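Side-chain contact in NAD nucleotidase (Haemophilus influenzae, PDB 3ZTV), which degrades NAD to adenosine and nicotinamide riboside, acting as both a pyrophosphatase and a 5'-nucleotidase on mono- and dinucleotides: residues L300-S305 with A310-D315. Sequence-based numbering, arbitrary orientation.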
loop_
_atom_site.group_PDB
_atom_site.type_symbol
_atom_site.label_atom_id
_atom_site.label_comp_id
_atom_site.label_asym_id
_atom_site.label_seq_id
_atom_site.Cartn_x
_atom_site.Cartn_y
_atom_site.Cartn_z
ATOM N N LEU A 300 11.045 35.004 34.838
ATOM C CA LEU A 300 9.918 34.546 35.632
ATOM C C LEU A 300 8.971 35.727 35.784
ATOM O O LEU A 300 9.011 36.448 36.790
ATOM C CB LEU A 300 10.386 34.049 37.001
ATOM C CG LEU A 300 11.344 32.848 37.019
ATOM C CD1 LEU A 300 11.985 32.699 38.389
ATOM C CD2 LEU A 300 10.656 31.548 36.596
ATOM N N GLN A 301 8.134 35.940 34.777
ATOM C CA GLN A 301 7.286 37.130 34.730
ATOM C C GLN A 301 5.819 36.812 34.982
ATOM O O GLN A 301 5.279 35.845 34.451
ATOM C CB GLN A 301 7.442 37.845 33.387
ATOM C CG GLN A 301 8.840 38.369 33.134
ATOM C CD GLN A 301 8.994 38.969 31.755
ATOM O OE1 GLN A 301 8.023 39.094 31.008
ATOM N NE2 GLN A 301 10.220 39.336 31.408
ATOM N N VAL A 302 5.180 37.631 35.815
ATOM C CA VAL A 302 3.750 37.521 36.061
ATOM C C VAL A 302 3.083 38.868 35.765
ATOM O O VAL A 302 3.731 39.915 35.827
ATOM C CB VAL A 302 3.453 37.080 37.509
ATOM C CG1 VAL A 302 4.130 35.739 37.805
ATOM C CG2 VAL A 302 3.911 38.144 38.496
ATOM N N LYS A 303 1.803 38.836 35.420
ATOM C CA LYS A 303 1.076 40.049 35.038
ATOM C C LYS A 303 0.617 40.811 36.274
ATOM O O LYS A 303 -0.042 40.245 37.147
ATOM C CB LYS A 303 -0.129 39.678 34.167
ATOM C CG LYS A 303 -0.870 40.846 33.532
ATOM C CD LYS A 303 -2.039 40.331 32.701
ATOM C CE LYS A 303 -2.822 41.454 32.033
ATOM N NZ LYS A 303 -2.220 41.875 30.738
ATOM N N ASN A 304 0.969 42.092 36.357
ATOM C CA ASN A 304 0.573 42.893 37.515
ATOM C C ASN A 304 -0.797 43.545 37.334
ATOM O O ASN A 304 -1.470 43.318 36.327
ATOM C CB ASN A 304 1.657 43.911 37.912
ATOM C CG ASN A 304 1.858 45.010 36.882
ATOM O OD1 ASN A 304 0.970 45.309 36.085
ATOM N ND2 ASN A 304 3.032 45.627 36.908
ATOM N N SER A 305 -1.211 44.349 38.310
ATOM C CA SER A 305 -2.566 44.896 38.306
ATOM C C SER A 305 -2.794 45.966 37.239
ATOM O O SER A 305 -3.937 46.306 36.935
ATOM C CB SER A 305 -2.966 45.410 39.695
ATOM O OG SER A 305 -1.920 46.147 40.302
ATOM N N ALA A 310 5.870 41.504 34.586
ATOM C CA ALA A 310 7.034 41.957 35.345
ATOM C C ALA A 310 7.753 40.795 36.028
ATOM O O ALA A 310 7.121 39.829 36.454
ATOM C CB ALA A 310 6.621 43.013 36.379
ATOM N N GLU A 311 9.070 40.904 36.151
ATOM C CA GLU A 311 9.867 39.875 36.813
ATOM C C GLU A 311 9.574 39.752 38.301
ATOM O O GLU A 311 9.496 40.759 39.012
ATOM C CB GLU A 311 11.354 40.157 36.623
ATOM C CG GLU A 311 11.818 40.026 35.187
ATOM C CD GLU A 311 11.982 38.580 34.732
ATOM O OE1 GLU A 311 11.937 37.655 35.579
ATOM O OE2 GLU A 311 12.160 38.363 33.515
ATOM N N LEU A 312 9.434 38.515 38.771
ATOM C CA LEU A 312 9.319 38.238 40.198
ATOM C C LEU A 312 10.568 38.724 40.923
ATOM O O LEU A 312 11.658 38.748 40.355
ATOM C CB LEU A 312 9.124 36.738 40.436
ATOM C CG LEU A 312 7.795 36.163 39.950
ATOM C CD1 LEU A 312 7.743 34.659 40.182
ATOM C CD2 LEU A 312 6.628 36.857 40.640
ATOM N N THR A 313 10.395 39.126 42.181
ATOM C CA THR A 313 11.493 39.629 42.998
ATOM C C THR A 313 11.363 39.102 44.431
ATOM O O THR A 313 10.319 38.588 44.811
ATOM C CB THR A 313 11.521 41.180 42.997
ATOM O OG1 THR A 313 12.688 41.642 43.684
ATOM C CG2 THR A 313 10.279 41.744 43.672
ATOM N N GLY A 314 12.438 39.219 45.207
ATOM C CA GLY A 314 12.413 38.842 46.612
ATOM C C GLY A 314 11.968 37.416 46.887
ATOM O O GLY A 314 12.303 36.493 46.141
ATOM N N ASP A 315 11.203 37.233 47.960
ATOM C CA ASP A 315 10.770 35.900 48.379
ATOM C C ASP A 315 9.900 35.199 47.336
ATOM O O ASP A 315 9.962 33.975 47.191
ATOM C CB ASP A 315 10.040 35.953 49.726
ATOM C CG ASP A 315 10.979 36.207 50.889
ATOM O OD1 ASP A 315 12.209 36.235 50.672
ATOM O OD2 ASP A 315 10.483 36.365 52.026
#
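A310 and V302 form the hydrogen-bonded pair of a short antiparallel β-hairpin, with A310 N to V302 O at 2.9 Å and V302 N to A310 O at 3.0 Å. Two residues away on each segment, L312 N donates to L300 O at 2.9 Å, so that the non-hydrogen-bonded pair Q301–E311 lies between the two sets of backbone bonds. L312 folds back over this bond: its CG lies 3.4 Å from L300 O, while its two methyls part company. CD2 lies 3.7 Å from CG2 of V302, the two side chains meeting almost at right angles, and CD1 faces CB of L300 at 4.2 Å. On the face that carries Q301 and E311, opposite V302 and A310, E311 bends at chi2 (-77°), which turns its carboxylate back to the first strand. There OE1 takes the backbone N of L300 on its syn side at 2.9 Å, and OE2 accepts NE2 of Q301 at 3.0 Å from above the carboxylate plane, the amide standing nearly perpendicular (87°). R317 of helix 314-325 forms a salt bridge with OE1, so the carboxylate ties both strands to that helix. L300 packs against R317, L321 and L324 of the same helix, L312 touches A320, and strand 37-43 borders the hairpin through T39, K40 and V41.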